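Local coordinates for protein exonuclease (Laribacter hongkongensis, PDB 3SYY) that digests double-stranded DNA with strict 5'-to-3' polarity as an alkaline exonuclease that binds magnesium ions, at residues 61-66 / 154-159; 73-76 / 80-83; 122-127 / 164-169. All coordinates share one frame; numbering follows the deposited sequence.

Interaction 1: residues 61-66 / 154-159; sequences MQRGTE and SYDDRL
The guanidinium of R63, on helix 59-79, lies flat on that of R158, with CZ over CZ at 3.4 Å and the planes 3° apart. The two side chains arrive from opposite directions and their NH2 groups come together, like charges in close contact. D156 and D157 probably offset this charge. At the edge of the R63 guanidinium, D157 OD2 lies 3.0 Å from NH1 in a salt bridge whose hydrogen bond is weak, bent to 122°. D156 OD1, 3.4 Å from R63 NH1, stands well out of the guanidinium plane and acts through charge alone. Segment 154-159 leaves strand 149-155 through a type I turn, D156 to L159, overlaid by an Asx turn in which R158 N donates to D156 OD1 at 2.9 Å. R158 bends at chi3 (-75°), bringing its guanidinium to R63 and to D156, whose carboxylate it grips side-on: NE meets the syn lone pair of OD1 at 2.8 Å, and NH2 reaches OD2 at 3.2 Å from above the carboxylate plane. D156 OD2 is also hydrogen-bonded to T118 OG1, and E53 of the second subunit forms a salt bridge with R158 NH1. A water bridges R63 NH2 and Y155 O.

Interaction 2: residues 73-76 / 80-83; sequences ARYI and GEIV
V83 CG2 touches two side chains of helix 59-79, 3.5 Å from I76 CG1 and 3.9 Å from Y75 CE2. It meets the Y75 ring at its edge, near the ring plane, rather than over a face. The V83 CB is directed toward the helix, and the first torsion sets CG1 anti to the backbone N (chi1 -179°), leaving CG2 as the branch that touches both partners. I76 crosses V83 at a slant: CG1 and CD1 lie against the valine, whereas CG2 turns to the carbonyl of E81, 3.5 Å from its O. Farther along the tyrosine, E81 CG packs 3.8 Å from Y75 OH, and the E81 carboxylate plane is within 9° of the ring plane. The hydroxyl has its hydrogen-bond partner elsewhere, in D151. The helix closes with G80 N donating to I76 O at 2.7 Å, an (i+4)→i helical bond with an N-H...O angle of 151°, before G80 leaves helical geometry with positive phi. T79 OG1 bonds both Y75 O and E81 N, tying the last turn to the departing chain. The contact thus folds the exit from helix 59-79 back toward strand 83-84, while Y75 packs on strands 103-105, 149-155 and 165-171.

Interaction 3: residues 122-127 / 164-169; sequences IETIKT and QYFCTR
One face of the F166 ring receives the methyl group of T124, whose CG2 stands 3.4 Å above the ring plane, displaced toward the rim. This is a CH-pi contact: CG2 lies 3.8 Å from the ring centroid and 26° off the normal, closest to CE2 at 3.5 Å and almost as near CD2. The two side chains cross at about a right angle, the threonine presenting its methyl end to the aromatic surface. I125 approaches the ring obliquely. Its CG1 lies 4.0 Å from F166 CB, and CD1 of the ring is scarcely farther away; isoleucine and phenylalanine slide past each other in opposite directions. Two neighbouring residues of helix 118-127 thus hold different parts of one side chain, T124 the ring and I125 mainly its root. The T124 torsion separates the two branches: CG2 is anti to the backbone N, where it reaches the ring, while OG1 (chi1 -62°) turns back to bond T120 O, one turn earlier in the helix. F166 belongs to strand 165-171, the outermost, within this chain, of the mixed sheet, and both it and T124 also touch F152 of the adjoining strand 149-155. The contact therefore lays helix 118-127 against the sheet margin. On the helix, K126 forms a salt bridge with E194 of the second subunit. With methyl, methylene and ring carbons as the touching groups, helix and strand are joined here by dispersion and a weak CH-pi attraction, while the threonine hydroxyl is satisfied within its own helix.

Overall arrangement
Interactions 1 and 2 share helix 59-79, their centres about 17 Å apart, and are linked by R74 packing on Y155. Interaction 1 joins interaction 3 (centres about 14 Å apart) through the antiparallel strands 149-155 and 165-171: S154 N and D156 N probably donate to F166 O and Q164 O. Interactions 2 and 3 meet where Y75 and R74 pack on Y165. Helices 59-79 and 118-127 thus meet one sheet, consistent with a PDDEXK-type nuclease core; its strand 109-114 carries the magnesium ligands E112 and I113, others being S100 and D102. The Y75 side chain is about 6 Å from that of I113, yet each contact lies outside the first coordination shell of the magnesium ions.

Interaction 1: residues 61-66 / 154-159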
loop_
_atom_site.group_PDB
_atom_site.type_symbol
_atom_site.label_atom_id
_atom_site.label_comp_id
_atom_site.label_asym_id
_atom_site.label_seq_id
_atom_site.Cartn_x
_atom_site.Cartn_y
_atom_site.Cartn_z
ATOM N N MET A 61 0.463 4.879 14.009
ATOM C CA MET A 61 0.342 6.331 14.163
ATOM C C MET A 61 -0.650 6.689 15.246
ATOM O O MET A 61 -0.370 7.536 16.091
ATOM C CB MET A 61 -0.069 7.009 12.852
ATOM C CG MET A 61 1.010 7.873 12.235
ATOM S SD MET A 61 0.985 7.868 10.412
ATOM C CE MET A 61 2.147 6.532 10.025
ATOM N N GLN A 62 -1.813 6.056 15.224
ATOM C CA GLN A 62 -2.830 6.340 16.218
ATOM C C GLN A 62 -2.362 5.910 17.627
ATOM O O GLN A 62 -2.541 6.650 18.604
ATOM C CB GLN A 62 -4.129 5.641 15.840
ATOM C CG GLN A 62 -5.276 5.807 16.852
ATOM C CD GLN A 62 -6.647 5.474 16.265
ATOM O OE1 GLN A 62 -6.868 5.564 15.047
ATOM N NE2 GLN A 62 -7.584 5.096 17.139
ATOM N N ARG A 63 -1.784 4.710 17.712
ATOM C CA ARG A 63 -1.312 4.159 18.982
ATOM C C ARG A 63 -0.254 5.128 19.535
ATOM O O ARG A 63 -0.305 5.517 20.706
ATOM C CB ARG A 63 -0.721 2.761 18.780
ATOM C CG ARG A 63 -0.258 2.116 20.094
ATOM C CD ARG A 63 0.948 1.243 19.848
ATOM N NE ARG A 63 1.751 1.158 21.063
ATOM C CZ ARG A 63 2.796 1.939 21.340
ATOM N NH1 ARG A 63 3.424 1.746 22.490
ATOM N NH2 ARG A 63 3.218 2.881 20.475
ATOM N N GLY A 64 0.640 5.558 18.650
ATOM C CA GLY A 64 1.663 6.550 18.924
ATOM C C GLY A 64 1.175 7.859 19.513
ATOM O O GLY A 64 1.687 8.297 20.556
ATOM N N THR A 65 0.198 8.486 18.853
ATOM C CA THR A 65 -0.388 9.757 19.288
ATOM C C THR A 65 -0.991 9.609 20.663
ATOM O O THR A 65 -0.834 10.504 21.507
ATOM C CB THR A 65 -1.473 10.289 18.270
ATOM O OG1 THR A 65 -0.840 10.479 16.998
ATOM C CG2 THR A 65 -2.034 11.618 18.699
ATOM N N GLU A 66 -1.644 8.472 20.900
ATOM C CA GLU A 66 -2.272 8.225 22.181
ATOM C C GLU A 66 -1.274 8.007 23.312
ATOM O O GLU A 66 -1.593 8.256 24.463
ATOM C CB GLU A 66 -3.213 7.033 22.114
ATOM C CG GLU A 66 -4.606 7.451 21.636
ATOM C CD GLU A 66 -5.559 6.303 21.578
ATOM O OE1 GLU A 66 -5.194 5.281 20.955
ATOM O OE2 GLU A 66 -6.682 6.426 22.129
ATOM N N SER A 154 12.328 9.391 22.643
ATOM C CA SER A 154 11.620 8.245 22.043
ATOM C C SER A 154 11.100 7.341 23.180
ATOM O O SER A 154 11.822 7.117 24.181
ATOM C CB SER A 154 12.566 7.518 21.080
ATOM O OG SER A 154 11.965 6.406 20.427
ATOM N N TYR A 155 9.846 6.877 23.085
ATOM C CA TYR A 155 9.234 6.112 24.170
ATOM C C TYR A 155 8.427 4.927 23.643
ATOM O O TYR A 155 7.573 5.089 22.737
ATOM C CB TYR A 155 8.302 7.000 24.950
ATOM C CG TYR A 155 7.603 6.363 26.106
ATOM C CD1 TYR A 155 8.295 6.060 27.292
ATOM C CD2 TYR A 155 6.231 6.122 26.064
ATOM C CE1 TYR A 155 7.621 5.469 28.367
ATOM C CE2 TYR A 155 5.557 5.549 27.129
ATOM C CZ TYR A 155 6.263 5.238 28.282
ATOM O OH TYR A 155 5.567 4.664 29.299
ATOM N N ASP A 156 8.669 3.767 24.238
ATOM C CA ASP A 156 7.837 2.602 23.930
ATOM C C ASP A 156 7.603 1.778 25.186
ATOM O O ASP A 156 8.506 1.088 25.647
ATOM C CB ASP A 156 8.531 1.740 22.868
ATOM C CG ASP A 156 7.604 0.615 22.333
ATOM O OD1 ASP A 156 6.518 0.374 22.898
ATOM O OD2 ASP A 156 7.965 0.025 21.329
ATOM N N ASP A 157 6.373 1.808 25.671
ATOM C CA ASP A 157 6.025 1.093 26.863
ATOM C C ASP A 157 5.894 -0.417 26.691
ATOM O O ASP A 157 5.659 -1.123 27.678
ATOM C CB ASP A 157 4.731 1.672 27.447
ATOM C CG ASP A 157 3.522 1.379 26.587
ATOM O OD1 ASP A 157 2.425 1.428 27.112
ATOM O OD2 ASP A 157 3.633 1.078 25.387
ATOM N N ARG A 158 6.031 -0.932 25.471
ATOM C CA ARG A 158 5.920 -2.406 25.307
ATOM C C ARG A 158 7.169 -3.131 25.761
ATOM O O ARG A 158 7.136 -4.348 25.954
ATOM C CB ARG A 158 5.618 -2.764 23.849
ATOM C CG ARG A 158 4.252 -2.236 23.445
ATOM C CD ARG A 158 4.048 -2.243 21.911
ATOM N NE ARG A 158 4.803 -1.154 21.314
ATOM C CZ ARG A 158 4.575 -0.664 20.096
ATOM N NH1 ARG A 158 3.569 -1.166 19.362
ATOM N NH2 ARG A 158 5.322 0.344 19.639
ATOM N N LEU A 159 8.273 -2.386 25.903
ATOM C CA LEU A 159 9.586 -2.946 26.152
ATOM C C LEU A 159 9.824 -3.112 27.663
ATOM O O LEU A 159 9.085 -2.557 28.437
ATOM C CB LEU A 159 10.639 -2.020 25.551
ATOM C CG LEU A 159 10.729 -2.158 24.020
ATOM C CD1 LEU A 159 11.565 -1.097 23.455
ATOM C CD2 LEU A 159 11.351 -3.514 23.638
HETATM O O HOH W 1 6.151 3.555 20.983
#

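Interaction 2: residues 73-76 / 80-83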
loop_
_atom_site.group_PDB
_atom_site.type_symbol
_atom_site.label_atom_id
_atom_site.label_comp_id
_atom_site.label_asym_id
_atom_site.label_seq_id
_atom_site.Cartn_x
_atom_site.Cartn_y
_atom_site.Cartn_z
ATOM N N ALA A 73 4.866 12.481 30.401
ATOM C CA ALA A 73 4.934 12.290 31.850
ATOM C C ALA A 73 6.242 11.620 32.218
ATOM O O ALA A 73 6.913 12.090 33.127
ATOM C CB ALA A 73 3.749 11.517 32.377
ATOM N N ARG A 74 6.625 10.559 31.513
ATOM C CA ARG A 74 7.886 9.881 31.770
ATOM C C ARG A 74 9.089 10.823 31.705
ATOM O O ARG A 74 10.050 10.701 32.507
ATOM C CB ARG A 74 8.092 8.687 30.824
ATOM C CG ARG A 74 9.394 7.901 31.063
ATOM C CD ARG A 74 9.363 7.083 32.431
ATOM N NE ARG A 74 10.450 6.101 32.399
ATOM C CZ ARG A 74 10.353 4.830 31.982
ATOM N NH1 ARG A 74 9.186 4.297 31.630
ATOM N NH2 ARG A 74 11.433 4.065 31.950
ATOM N N TYR A 75 9.078 11.739 30.733
ATOM C CA TYR A 75 10.195 12.673 30.602
ATOM C C TYR A 75 10.302 13.536 31.872
ATOM O O TYR A 75 11.399 13.718 32.383
ATOM C CB TYR A 75 9.975 13.597 29.397
ATOM C CG TYR A 75 10.893 14.789 29.322
ATOM C CD1 TYR A 75 12.196 14.657 28.839
ATOM C CD2 TYR A 75 10.458 16.062 29.712
ATOM C CE1 TYR A 75 13.024 15.754 28.697
ATOM C CE2 TYR A 75 11.307 17.181 29.591
ATOM C CZ TYR A 75 12.577 17.015 29.087
ATOM O OH TYR A 75 13.462 18.063 28.924
ATOM N N ILE A 76 9.191 14.117 32.309
ATOM C CA ILE A 76 9.160 14.946 33.571
ATOM C C ILE A 76 9.578 14.089 34.797
ATOM O O ILE A 76 10.318 14.548 35.689
ATOM C CB ILE A 76 7.791 15.615 33.770
ATOM C CG1 ILE A 76 7.421 16.539 32.597
ATOM C CG2 ILE A 76 7.720 16.491 35.093
ATOM C CD1 ILE A 76 5.895 16.718 32.476
ATOM N N GLY A 80 12.539 16.055 35.958
ATOM C CA GLY A 80 12.051 17.118 36.832
ATOM C C GLY A 80 11.843 18.479 36.183
ATOM O O GLY A 80 11.707 19.491 36.900
ATOM N N GLU A 81 11.802 18.534 34.841
ATOM C CA GLU A 81 11.669 19.827 34.131
ATOM C C GLU A 81 10.235 20.342 34.161
ATOM O O GLU A 81 9.283 19.554 34.237
ATOM C CB GLU A 81 12.156 19.723 32.684
ATOM C CG GLU A 81 13.595 19.383 32.525
ATOM C CD GLU A 81 14.531 20.624 32.440
ATOM O OE1 GLU A 81 14.090 21.765 32.632
ATOM O OE2 GLU A 81 15.730 20.430 32.172
ATOM N N ILE A 82 10.070 21.663 34.125
ATOM C CA ILE A 82 8.745 22.267 33.980
ATOM C C ILE A 82 8.365 22.263 32.480
ATOM O O ILE A 82 9.022 22.914 31.660
ATOM C CB ILE A 82 8.738 23.736 34.504
ATOM C CG1 ILE A 82 7.409 24.453 34.223
ATOM C CG2 ILE A 82 9.842 24.547 33.854
ATOM C CD1 ILE A 82 6.539 24.688 35.451
ATOM N N VAL A 83 7.287 21.577 32.138
ATOM C CA VAL A 83 6.890 21.464 30.721
ATOM C C VAL A 83 5.575 22.145 30.503
ATOM O O VAL A 83 4.627 21.871 31.214
ATOM C CB VAL A 83 6.817 19.972 30.270
ATOM C CG1 VAL A 83 6.418 19.850 28.775
ATOM C CG2 VAL A 83 8.154 19.288 30.482
#

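Interaction 3: residues 122-127 / 164-169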
loop_
_atom_site.group_PDB
_atom_site.type_symbol
_atom_site.label_atom_id
_atom_site.label_comp_id
_atom_site.label_asym_id
_atom_site.label_seq_id
_atom_site.Cartn_x
_atom_site.Cartn_y
_atom_site.Cartn_z
ATOM N N ILE A 122 14.166 0.869 19.189
ATOM C CA ILE A 122 15.392 0.100 19.427
ATOM C C ILE A 122 16.540 0.614 18.584
ATOM O O ILE A 122 17.689 0.765 19.064
ATOM C CB ILE A 122 15.161 -1.437 19.216
ATOM C CG1 ILE A 122 14.240 -1.913 20.343
ATOM C CG2 ILE A 122 16.511 -2.193 19.148
ATOM C CD1 ILE A 122 13.726 -3.374 20.220
ATOM N N GLU A 123 16.259 0.928 17.314
ATOM C CA GLU A 123 17.334 1.449 16.500
ATOM C C GLU A 123 17.784 2.818 16.998
ATOM O O GLU A 123 18.957 3.131 16.871
ATOM C CB GLU A 123 16.947 1.520 15.017
ATOM C CG GLU A 123 16.946 0.117 14.389
ATOM C CD GLU A 123 16.725 0.151 12.859
ATOM O OE1 GLU A 123 15.850 0.935 12.395
ATOM O OE2 GLU A 123 17.413 -0.624 12.155
ATOM N N THR A 124 16.875 3.616 17.542
ATOM C CA THR A 124 17.266 4.930 18.129
ATOM C C THR A 124 18.200 4.687 19.344
ATOM O O THR A 124 19.238 5.354 19.469
ATOM C CB THR A 124 16.059 5.750 18.553
ATOM O OG1 THR A 124 15.283 6.007 17.375
ATOM C CG2 THR A 124 16.481 7.127 19.195
ATOM N N ILE A 125 17.848 3.717 20.200
ATOM C CA ILE A 125 18.733 3.395 21.336
ATOM C C ILE A 125 20.118 2.961 20.854
ATOM O O ILE A 125 21.119 3.448 21.377
ATOM C CB ILE A 125 18.099 2.398 22.269
ATOM C CG1 ILE A 125 16.906 3.087 22.947
ATOM C CG2 ILE A 125 19.145 1.809 23.301
ATOM C CD1 ILE A 125 16.073 2.137 23.764
ATOM N N LYS A 126 20.168 2.082 19.842
ATOM C CA LYS A 126 21.431 1.627 19.231
ATOM C C LYS A 126 22.311 2.765 18.705
ATOM O O LYS A 126 23.510 2.802 18.983
ATOM C CB LYS A 126 21.177 0.668 18.069
ATOM C CG LYS A 126 20.692 -0.715 18.434
ATOM C CD LYS A 126 20.654 -1.498 17.138
ATOM C CE LYS A 126 19.951 -2.785 17.310
ATOM N NZ LYS A 126 20.304 -3.620 16.132
ATOM N N THR A 127 21.752 3.691 17.939
ATOM C CA THR A 127 22.603 4.690 17.331
ATOM C C THR A 127 22.805 5.885 18.250
ATOM O O THR A 127 23.735 6.628 18.059
ATOM C CB THR A 127 21.999 5.236 16.017
ATOM O OG1 THR A 127 20.798 5.943 16.337
ATOM C CG2 THR A 127 21.718 4.088 15.008
ATOM N N GLN A 164 12.442 1.384 27.769
ATOM C CA GLN A 164 11.240 2.087 27.351
ATOM C C GLN A 164 11.532 3.544 26.967
ATOM O O GLN A 164 10.837 4.107 26.090
ATOM C CB GLN A 164 10.203 2.060 28.440
ATOM C CG GLN A 164 9.619 0.657 28.694
ATOM C CD GLN A 164 8.676 0.595 29.881
ATOM O OE1 GLN A 164 7.985 -0.429 30.092
ATOM N NE2 GLN A 164 8.657 1.635 30.684
ATOM N N TYR A 165 12.544 4.142 27.621
ATOM C CA TYR A 165 12.735 5.599 27.576
ATOM C C TYR A 165 14.081 6.003 27.056
ATOM O O TYR A 165 15.104 5.480 27.521
ATOM C CB TYR A 165 12.493 6.193 28.965
ATOM C CG TYR A 165 12.804 7.663 29.047
ATOM C CD1 TYR A 165 11.866 8.619 28.657
ATOM C CD2 TYR A 165 14.031 8.090 29.557
ATOM C CE1 TYR A 165 12.154 9.998 28.766
ATOM C CE2 TYR A 165 14.332 9.426 29.687
ATOM C CZ TYR A 165 13.404 10.380 29.310
ATOM O OH TYR A 165 13.785 11.693 29.455
ATOM N N PHE A 166 14.091 6.877 26.029
ATOM C CA PHE A 166 15.335 7.368 25.454
ATOM C C PHE A 166 15.218 8.869 25.301
ATOM O O PHE A 166 14.162 9.385 24.879
ATOM C CB PHE A 166 15.618 6.740 24.067
ATOM C CG PHE A 166 16.749 7.411 23.324
ATOM C CD1 PHE A 166 18.035 6.969 23.482
ATOM C CD2 PHE A 166 16.513 8.526 22.508
ATOM C CE1 PHE A 166 19.078 7.572 22.835
ATOM C CE2 PHE A 166 17.536 9.148 21.851
ATOM C CZ PHE A 166 18.824 8.661 21.984
ATOM N N CYS A 167 16.280 9.577 25.660
ATOM C CA CYS A 167 16.256 11.031 25.517
ATOM C C CYS A 167 17.659 11.512 25.210
ATOM O O CYS A 167 18.664 11.000 25.807
ATOM C CB CYS A 167 15.648 11.715 26.729
ATOM S SG CYS A 167 15.730 13.548 26.693
ATOM N N THR A 168 17.763 12.436 24.252
ATOM C CA THR A 168 19.089 13.050 23.934
ATOM C C THR A 168 18.856 14.524 23.570
ATOM O O THR A 168 17.795 14.865 23.008
ATOM C CB THR A 168 19.838 12.294 22.832
ATOM O OG1 THR A 168 21.210 12.709 22.774
ATOM C CG2 THR A 168 19.181 12.498 21.406
ATOM N N ARG A 169 19.818 15.392 23.907
ATOM C CA ARG A 169 19.625 16.829 23.735
ATOM C C ARG A 169 20.217 17.304 22.450
ATOM O O ARG A 169 21.371 16.981 22.136
ATOM C CB ARG A 169 20.286 17.642 24.848
ATOM C CG ARG A 169 19.751 19.112 24.863
ATOM C CD ARG A 169 19.934 19.732 26.221
ATOM N NE ARG A 169 18.888 19.309 27.157
ATOM C CZ ARG A 169 18.736 19.849 28.357
ATOM N NH1 ARG A 169 19.554 20.824 28.731
ATOM N NH2 ARG A 169 17.788 19.445 29.168
#